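Local structure of PmbA-related protein (Thermotoga maritima, 1VL4) at residues 357-362 with 397-402; 364-369 with 391-396; 418-423 with 438-443. The protein is of uncertain function but belongs to the peptidase U62 family and may be a metallopeptidase, being also named a putative modulator of DNA gyrase. One frame throughout, in Å; residues are numbered along the deposited sequence.

Contact 1: 357-362 with 397-402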
loop_
_atom_site.group_PDB
_atom_site.type_symbol
_atom_site.label_atom_id
_atom_site.label_comp_id
_atom_site.label_asym_id
_atom_site.label_seq_id
_atom_site.Cartn_x
_atom_site.Cartn_y
_atom_site.Cartn_z
ATOM N N GLU A 357 15.502 -10.179 -34.903
ATOM C CA GLU A 357 15.346 -9.333 -36.080
ATOM C C GLU A 357 15.374 -7.844 -35.731
ATOM O O GLU A 357 16.024 -7.048 -36.403
ATOM C CB GLU A 357 14.056 -9.675 -36.842
ATOM C CG GLU A 357 14.149 -11.025 -37.569
ATOM C CD GLU A 357 12.835 -11.492 -38.201
ATOM O OE1 GLU A 357 11.759 -11.477 -37.556
ATOM O OE2 GLU A 357 12.902 -11.911 -39.372
ATOM N N LEU A 358 14.708 -7.484 -34.647
ATOM C CA LEU A 358 14.783 -6.125 -34.110
ATOM C C LEU A 358 16.205 -5.690 -33.723
ATOM O O LEU A 358 16.592 -4.541 -33.954
ATOM C CB LEU A 358 13.840 -5.973 -32.897
ATOM C CG LEU A 358 12.338 -6.061 -33.145
ATOM C CD1 LEU A 358 11.633 -5.698 -31.858
ATOM C CD2 LEU A 358 11.800 -5.211 -34.313
ATOM N N LEU A 359 16.960 -6.584 -33.108
ATOM C CA LEU A 359 18.388 -6.328 -32.821
ATOM C C LEU A 359 19.149 -5.979 -34.092
ATOM O O LEU A 359 19.895 -4.979 -34.166
ATOM C CB LEU A 359 19.051 -7.566 -32.217
ATOM C CG LEU A 359 18.864 -7.724 -30.716
ATOM C CD1 LEU A 359 19.328 -9.135 -30.295
ATOM C CD2 LEU A 359 19.621 -6.652 -29.980
ATOM N N LYS A 360 18.951 -6.842 -35.084
ATOM C CA LYS A 360 19.591 -6.712 -36.367
ATOM C C LYS A 360 19.187 -5.395 -37.006
ATOM O O LYS A 360 20.056 -4.636 -37.485
ATOM C CB LYS A 360 19.215 -7.897 -37.264
ATOM C CG LYS A 360 20.240 -9.040 -37.399
ATOM C CD LYS A 360 20.846 -9.477 -36.073
ATOM C CE LYS A 360 22.057 -10.363 -36.292
ATOM N NZ LYS A 360 23.184 -9.650 -36.987
ATOM N N GLU A 361 17.891 -5.090 -37.023
ATOM C CA GLU A 361 17.439 -3.811 -37.618
ATOM C C GLU A 361 17.997 -2.592 -36.888
ATOM O O GLU A 361 18.381 -1.621 -37.524
ATOM C CB GLU A 361 15.925 -3.693 -37.603
ATOM C CG GLU A 361 15.191 -4.691 -38.452
ATOM C CD GLU A 361 15.040 -4.233 -39.863
ATOM O OE1 GLU A 361 15.705 -3.243 -40.241
ATOM O OE2 GLU A 361 14.250 -4.868 -40.591
ATOM N N MET A 362 17.994 -2.614 -35.548
ATOM C CA MET A 362 18.569 -1.518 -34.787
ATOM C C MET A 362 20.064 -1.360 -35.066
ATOM O O MET A 362 20.556 -0.237 -35.199
ATOM C CB MET A 362 18.378 -1.733 -33.291
ATOM C CG MET A 362 19.004 -0.571 -32.464
ATOM S SD MET A 362 18.649 -0.650 -30.707
ATOM C CE MET A 362 19.591 -2.108 -30.254
ATOM N N GLY A 397 24.400 -5.526 -34.604
ATOM C CA GLY A 397 23.228 -6.383 -34.492
ATOM C C GLY A 397 23.287 -7.485 -33.442
ATOM O O GLY A 397 22.415 -8.384 -33.404
ATOM N N GLU A 398 24.254 -7.378 -32.544
ATOM C CA GLU A 398 24.501 -8.373 -31.501
ATOM C C GLU A 398 24.738 -7.707 -30.158
ATOM O O GLU A 398 25.453 -6.704 -30.076
ATOM C CB GLU A 398 25.763 -9.182 -31.871
ATOM C CG GLU A 398 25.504 -10.165 -33.032
ATOM C CD GLU A 398 26.763 -10.815 -33.562
ATOM O OE1 GLU A 398 27.751 -10.951 -32.791
ATOM O OE2 GLU A 398 26.764 -11.186 -34.765
ATOM N N ILE A 399 24.211 -8.293 -29.093
ATOM C CA ILE A 399 24.471 -7.773 -27.746
ATOM C C ILE A 399 25.970 -7.902 -27.489
ATOM O O ILE A 399 26.556 -8.967 -27.693
ATOM C CB ILE A 399 23.614 -8.498 -26.668
ATOM C CG1 ILE A 399 22.126 -8.126 -26.842
ATOM C CG2 ILE A 399 24.091 -8.177 -25.265
ATOM C CD1 ILE A 399 21.211 -9.113 -26.235
ATOM N N ALA A 400 26.601 -6.796 -27.125
ATOM C CA ALA A 400 28.004 -6.814 -26.827
ATOM C C ALA A 400 28.224 -7.010 -25.323
ATOM O O ALA A 400 29.040 -7.834 -24.926
ATOM C CB ALA A 400 28.669 -5.527 -27.295
ATOM N N HIS A 401 27.520 -6.245 -24.502
ATOM C CA HIS A 401 27.741 -6.280 -23.046
ATOM C C HIS A 401 26.627 -5.577 -22.299
ATOM O O HIS A 401 25.981 -4.699 -22.849
ATOM C CB HIS A 401 29.089 -5.666 -22.651
ATOM C CG HIS A 401 29.280 -4.238 -23.082
ATOM N ND1 HIS A 401 28.719 -3.169 -22.409
ATOM C CD2 HIS A 401 30.004 -3.707 -24.096
ATOM C CE1 HIS A 401 29.076 -2.044 -23.002
ATOM N NE2 HIS A 401 29.858 -2.343 -24.026
ATOM N N GLY A 402 26.407 -5.968 -21.048
ATOM C CA GLY A 402 25.377 -5.348 -20.240
ATOM C C GLY A 402 25.745 -3.907 -19.912
ATOM O O GLY A 402 26.893 -3.520 -20.000
#
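Lys360 and Gly397 form the centre of this contact, where the last turn of helix 355-362 rests on the tight turn of the beta hairpin made by strands 384-395 and 398-404; their CA atoms lie 4.1 Å apart. Asn396 (phi/psi 52/37°) and Gly397 (77/14°) fit a type I' turn, and the positive phi of Gly397 favours glycine. The closest approaches are of aliphatic carbon to carbonyl oxygen. The Lys360 chain, bent at chi2 and again at chi4, brings its CD and CE up to the oxygen of Gly397, Lys360 CD lying 3.3 Å and Lys360 CE 3.5 Å from Gly397 O. From the helix backbone, Leu359 O reaches Gly397 CA at 3.6 Å; the lack of a side chain on the helix-facing side lets this CA come in close.

Charge plays a looser part: Lys360 NZ stands 4.5 Å from Glu398 OE2, too far for a salt bridge. The apolar element is a single light touch, Leu359 CD2 to Ile399 CG1 at 4.3 Å, and Leu359 also packs on Val394 and Leu238 of neighbouring strands.

No hydrogen bond joins the two segments, although Gly397 and Asp363 share a backbone one just beyond the helix segment. Gly397 O is buried here with no partner in the model. The contact thus rests on a few van der Waals contacts around Gly397, the opposite charges probably adding only weak attraction.

Contact 2: 364-369 with 391-396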
loop_
_atom_site.group_PDB
_atom_site.type_symbol
_atom_site.label_atom_id
_atom_site.label_comp_id
_atom_site.label_asym_id
_atom_site.label_seq_id
_atom_site.Cartn_x
_atom_site.Cartn_y
_atom_site.Cartn_z
ATOM N N ARG A 364 22.859 -0.860 -33.856
ATOM C CA ARG A 364 23.707 -0.251 -32.844
ATOM C C ARG A 364 22.895 0.621 -31.878
ATOM O O ARG A 364 22.194 1.525 -32.280
ATOM C CB ARG A 364 24.799 0.539 -33.521
ATOM C CG ARG A 364 25.891 1.009 -32.620
ATOM C CD ARG A 364 26.972 1.629 -33.468
ATOM N NE ARG A 364 28.030 2.192 -32.660
ATOM C CZ ARG A 364 27.941 3.340 -31.990
ATOM N NH1 ARG A 364 26.822 4.061 -32.025
ATOM N NH2 ARG A 364 28.978 3.769 -31.275
ATOM N N GLY A 365 22.980 0.346 -30.590
ATOM C CA GLY A 365 22.080 1.005 -29.668
ATOM C C GLY A 365 21.950 0.284 -28.346
ATOM O O GLY A 365 22.756 -0.590 -28.024
ATOM N N VAL A 366 20.927 0.674 -27.589
ATOM C CA VAL A 366 20.691 0.136 -26.262
ATOM C C VAL A 366 19.492 -0.803 -26.279
ATOM O O VAL A 366 18.487 -0.519 -26.919
ATOM C CB VAL A 366 20.407 1.255 -25.256
ATOM C CG1 VAL A 366 20.142 0.652 -23.861
ATOM C CG2 VAL A 366 21.582 2.236 -25.213
ATOM N N VAL A 367 19.621 -1.917 -25.572
ATOM C CA VAL A 367 18.489 -2.775 -25.256
ATOM C C VAL A 367 18.132 -2.520 -23.775
ATOM O O VAL A 367 18.981 -2.600 -22.917
ATOM C CB VAL A 367 18.807 -4.263 -25.470
ATOM C CG1 VAL A 367 17.691 -5.160 -24.866
ATOM C CG2 VAL A 367 19.017 -4.570 -26.968
ATOM N N ILE A 368 16.886 -2.176 -23.503
ATOM C CA ILE A 368 16.433 -2.034 -22.132
ATOM C C ILE A 368 15.480 -3.172 -21.831
ATOM O O ILE A 368 14.450 -3.334 -22.497
ATOM C CB ILE A 368 15.858 -0.622 -21.870
ATOM C CG1 ILE A 368 17.036 0.323 -21.639
ATOM C CG2 ILE A 368 14.910 -0.574 -20.621
ATOM C CD1 ILE A 368 16.736 1.670 -22.016
ATOM N N THR A 369 15.856 -3.957 -20.819
ATOM C CA THR A 369 15.130 -5.177 -20.440
ATOM C C THR A 369 14.244 -5.012 -19.213
ATOM O O THR A 369 13.288 -5.742 -19.072
ATOM C CB THR A 369 16.084 -6.334 -20.131
ATOM O OG1 THR A 369 17.046 -5.903 -19.153
ATOM C CG2 THR A 369 16.808 -6.780 -21.410
ATOM N N GLY A 391 19.876 -3.010 -19.033
ATOM C CA GLY A 391 19.942 -3.346 -20.439
ATOM C C GLY A 391 21.355 -3.699 -20.903
ATOM O O GLY A 391 22.225 -4.054 -20.090
ATOM N N TYR A 392 21.559 -3.572 -22.224
ATOM C CA TYR A 392 22.733 -4.068 -22.926
ATOM C C TYR A 392 23.117 -3.056 -24.006
ATOM O O TYR A 392 22.258 -2.298 -24.467
ATOM C CB TYR A 392 22.383 -5.414 -23.601
ATOM C CG TYR A 392 21.951 -6.455 -22.603
ATOM C CD1 TYR A 392 20.656 -6.455 -22.110
ATOM C CD2 TYR A 392 22.858 -7.390 -22.080
ATOM C CE1 TYR A 392 20.259 -7.361 -21.142
ATOM C CE2 TYR A 392 22.448 -8.334 -21.104
ATOM C CZ TYR A 392 21.149 -8.305 -20.647
ATOM O OH TYR A 392 20.675 -9.201 -19.693
ATOM N N TRP A 393 24.381 -3.099 -24.422
ATOM C CA TRP A 393 24.891 -2.380 -25.585
ATOM C C TRP A 393 24.905 -3.369 -26.767
ATOM O O TRP A 393 25.293 -4.534 -26.614
ATOM C CB TRP A 393 26.306 -1.836 -25.333
ATOM C CG TRP A 393 26.835 -1.110 -26.525
ATOM C CD1 TRP A 393 27.835 -1.516 -27.366
ATOM C CD2 TRP A 393 26.348 0.133 -27.050
ATOM N NE1 TRP A 393 28.007 -0.590 -28.369
ATOM C CE2 TRP A 393 27.085 0.414 -28.209
ATOM C CE3 TRP A 393 25.343 1.020 -26.664
ATOM C CZ2 TRP A 393 26.872 1.569 -28.960
ATOM C CZ3 TRP A 393 25.134 2.156 -27.420
ATOM C CH2 TRP A 393 25.884 2.419 -28.542
ATOM N N VAL A 394 24.463 -2.900 -27.930
ATOM C CA VAL A 394 24.435 -3.694 -29.132
ATOM C C VAL A 394 25.349 -3.024 -30.136
ATOM O O VAL A 394 25.290 -1.828 -30.323
ATOM C CB VAL A 394 23.000 -3.740 -29.704
ATOM C CG1 VAL A 394 22.939 -4.476 -31.046
ATOM C CG2 VAL A 394 22.058 -4.365 -28.699
ATOM N N GLU A 395 26.225 -3.794 -30.744
ATOM C CA GLU A 395 26.928 -3.351 -31.954
ATOM C C GLU A 395 26.888 -4.452 -33.002
ATOM O O GLU A 395 26.956 -5.640 -32.694
ATOM C CB GLU A 395 28.361 -2.883 -31.685
ATOM C CG GLU A 395 28.939 -3.334 -30.376
ATOM C CD GLU A 395 30.323 -2.753 -30.107
ATOM O OE1 GLU A 395 30.664 -1.697 -30.702
ATOM O OE2 GLU A 395 31.063 -3.365 -29.289
ATOM N N ASN A 396 26.761 -4.027 -34.244
ATOM C CA ASN A 396 26.614 -4.922 -35.377
ATOM C C ASN A 396 25.515 -5.926 -35.219
ATOM O O ASN A 396 25.676 -7.054 -35.651
ATOM C CB ASN A 396 27.938 -5.631 -35.654
ATOM C CG ASN A 396 28.995 -4.677 -36.077
ATOM O OD1 ASN A 396 28.810 -3.933 -37.059
ATOM N ND2 ASN A 396 30.103 -4.625 -35.313
HETATM O O HOH W 1 18.181 -8.648 -18.197
#
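Strands 365-369 and 391-395 run antiparallel, their N-to-C directions 159° apart and their axes 4.5 Å apart at closest approach, with Gly365-Val394 and Val367-Tyr392 as hydrogen-bonded pairs. Val394 N bonds Gly365 O and Val367 N bonds Tyr392 O, each at 2.9 Å.

On the face bearing Val366 and Trp393, the indole lies over the Gly365 peptide, with Gly365 O 3.3 Å from Trp393 CE3 and offset toward the ring's rim. Arg364 extends from CG to NE and sets its guanidinium at 88° to the indole. Trp393 CZ2 sits over the guanidinium centre, 3.7 Å from Arg364 CZ, which lies in the indole plane: ring edge meets guanidinium face.

On the other face, Val367 CG2 meets Val394 CG2 at 3.5 Å. Helix 355-362 packs there through Leu359, and strand 365-372 pairs onward with strand 233-239. With CG anti to its carbonyl carbon (chi1 -60°), Tyr392 swings its ring toward Thr369, whose CG2 touches the ring edge at CE1. A water bridges Thr369 OG1 and Tyr392 OH.

Apolar contacts thus line both faces; at one end the guanidinium lies against the indole edge, and at the other the phenol bonds Ser223 OG and that water.

Contact 3: 418-423 with 438-443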
loop_
_atom_site.group_PDB
_atom_site.type_symbol
_atom_site.label_atom_id
_atom_site.label_comp_id
_atom_site.label_asym_id
_atom_site.label_seq_id
_atom_site.Cartn_x
_atom_site.Cartn_y
_atom_site.Cartn_z
ATOM N N LYS A 418 7.927 7.653 -31.459
ATOM C CA LYS A 418 9.205 7.147 -31.955
ATOM C C LYS A 418 9.290 5.631 -31.997
ATOM O O LYS A 418 10.332 5.074 -32.290
ATOM C CB LYS A 418 10.325 7.700 -31.087
ATOM C CG LYS A 418 10.457 9.225 -31.253
ATOM C CD LYS A 418 11.680 9.804 -30.555
ATOM C CE LYS A 418 11.590 9.748 -29.028
ATOM N NZ LYS A 418 12.794 10.439 -28.432
ATOM N N ILE A 419 8.205 4.938 -31.702
ATOM C CA ILE A 419 8.230 3.478 -31.947
ATOM C C ILE A 419 8.151 3.248 -33.477
ATOM O O ILE A 419 7.128 3.480 -34.098
ATOM C CB ILE A 419 7.144 2.719 -31.177
ATOM C CG1 ILE A 419 7.455 2.761 -29.662
ATOM C CG2 ILE A 419 7.085 1.241 -31.649
ATOM C CD1 ILE A 419 6.252 2.392 -28.737
ATOM N N VAL A 420 9.257 2.833 -34.070
ATOM C CA VAL A 420 9.296 2.648 -35.509
ATOM C C VAL A 420 9.090 1.186 -35.957
ATOM O O VAL A 420 8.719 0.945 -37.091
ATOM C CB VAL A 420 10.624 3.252 -36.123
ATOM C CG1 VAL A 420 10.708 4.736 -35.818
ATOM C CG2 VAL A 420 11.884 2.533 -35.629
ATOM N N LEU A 421 9.335 0.228 -35.069
ATOM C CA LEU A 421 9.105 -1.188 -35.338
ATOM C C LEU A 421 8.693 -1.928 -34.093
ATOM O O LEU A 421 9.246 -1.695 -33.013
ATOM C CB LEU A 421 10.376 -1.856 -35.840
ATOM C CG LEU A 421 10.829 -1.731 -37.289
ATOM C CD1 LEU A 421 12.220 -2.382 -37.393
ATOM C CD2 LEU A 421 9.815 -2.361 -38.266
ATOM N N VAL A 422 7.747 -2.858 -34.275
ATOM C CA VAL A 422 7.111 -3.615 -33.198
ATOM C C VAL A 422 7.356 -5.105 -33.442
ATOM O O VAL A 422 7.156 -5.601 -34.536
ATOM C CB VAL A 422 5.599 -3.301 -33.129
ATOM C CG1 VAL A 422 4.912 -4.002 -31.977
ATOM C CG2 VAL A 422 5.381 -1.756 -33.033
ATOM N N GLY A 423 7.739 -5.798 -32.387
ATOM C CA GLY A 423 8.053 -7.235 -32.430
ATOM C C GLY A 423 6.842 -8.131 -32.346
ATOM O O GLY A 423 5.699 -7.675 -32.204
ATOM N N LEU A 438 11.210 -1.241 -31.037
ATOM C CA LEU A 438 12.314 -0.371 -31.367
ATOM C C LEU A 438 11.878 1.107 -31.374
ATOM O O LEU A 438 10.982 1.517 -32.132
ATOM C CB LEU A 438 12.916 -0.747 -32.722
ATOM C CG LEU A 438 14.040 0.180 -33.158
ATOM C CD1 LEU A 438 15.189 0.221 -32.121
ATOM C CD2 LEU A 438 14.519 -0.260 -34.534
ATOM N N VAL A 439 12.519 1.871 -30.488
ATOM C CA VAL A 439 12.266 3.298 -30.306
ATOM C C VAL A 439 13.449 4.034 -30.993
ATOM O O VAL A 439 14.645 3.773 -30.700
ATOM C CB VAL A 439 12.144 3.676 -28.781
ATOM C CG1 VAL A 439 11.792 5.155 -28.580
ATOM C CG2 VAL A 439 11.152 2.826 -28.065
ATOM N N GLU A 440 13.108 4.924 -31.924
ATOM C CA GLU A 440 14.098 5.640 -32.732
ATOM C C GLU A 440 15.284 6.190 -31.941
ATOM O O GLU A 440 16.485 6.042 -32.339
ATOM C CB GLU A 440 13.416 6.788 -33.463
ATOM C CG GLU A 440 14.325 7.587 -34.409
ATOM C CD GLU A 440 14.542 6.948 -35.778
ATOM O OE1 GLU A 440 14.423 5.704 -35.901
ATOM O OE2 GLU A 440 14.846 7.713 -36.726
ATOM N N VAL A 441 14.957 6.915 -30.885
ATOM C CA VAL A 441 15.975 7.434 -30.006
ATOM C C VAL A 441 15.358 7.760 -28.649
ATOM O O VAL A 441 14.222 8.197 -28.574
ATOM C CB VAL A 441 16.730 8.659 -30.655
ATOM C CG1 VAL A 441 15.825 9.860 -30.848
ATOM C CG2 VAL A 441 17.918 9.064 -29.845
ATOM N N LEU A 442 16.118 7.550 -27.581
ATOM C CA LEU A 442 15.681 7.935 -26.249
ATOM C C LEU A 442 16.857 8.519 -25.475
ATOM O O LEU A 442 18.003 8.191 -25.753
ATOM C CB LEU A 442 15.161 6.694 -25.542
ATOM C CG LEU A 442 13.971 6.787 -24.615
ATOM C CD1 LEU A 442 12.716 7.368 -25.300
ATOM C CD2 LEU A 442 13.735 5.355 -24.062
ATOM N N ASP A 443 16.556 9.381 -24.510
ATOM C CA ASP A 443 17.580 9.938 -23.624
ATOM C C ASP A 443 18.018 8.911 -22.598
ATOM O O ASP A 443 17.199 8.423 -21.819
ATOM C CB ASP A 443 17.071 11.187 -22.883
ATOM C CG ASP A 443 16.825 12.356 -23.811
ATOM O OD1 ASP A 443 16.261 12.163 -24.907
ATOM O OD2 ASP A 443 17.215 13.476 -23.451
#
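Lys418 NZ donates a 2.7 Å hydrogen bond to Val441 O, approaching from above the carbonyl plane, 36° out of it. The lysine chain is extended except for a bend at chi3 (-69°), which carries it past the corner at Glu440, so that one residue spans both sides of that corner. Its backbone serves the near side: Glu440 N bonds Lys418 O at 2.8 Å with an N-H...O angle of 168°.

Two further backbone bonds complete the pairing. Val420 N reaches Leu438 O at 2.9 Å, and Leu438 N reaches Leu421 O at 2.8 Å. Because Ile419 pairs with Val439 but Leu421 with Leu438, the register slips by one residue, a beta bulge at Val420. Leu421 N is buried here without a partner in the model.

Apolar branches fill in alongside: Ile419 CG1 meets Val439 CG2 at 4.0 Å, and Val420 CG2 meets Leu438 CD2 at 4.0 Å. Val420 CG1 lies against the Glu440 carboxylate, 3.8 Å from OE1.

Strand 419-422 follows helix 412-417 and pairs with strand 437-444, which also pairs with strand 233-239. Helix 355-362 packs on the Leu421 and Leu438 side, through Leu358, Glu361 and Met362.

All three contacts belong to one mixed sheet and its packing helix. Contact 2 is the buried one, a regular antiparallel pairing; contacts 1 and 3 are partly buried. Contacts 1 and 2 have centres about 6 Å apart, and strand 384-395 of contact 2 is the sheet neighbour of strand 398-404 in contact 1: Trp393 pairs with the Ala400-His401 classic bulge, and Leu359 CD2 packs on Val394 CG2 at 3.6 Å. Helix 355-362 also reaches contact 3, Met362 SD lying 3.8 Å from Leu438 CD1, whereas contacts 2 and 3 do not touch. Backbone hydrogen bonds thus join strands in contacts 2 and 3, while in contact 1 the helix meets a turn and the start of a strand without any.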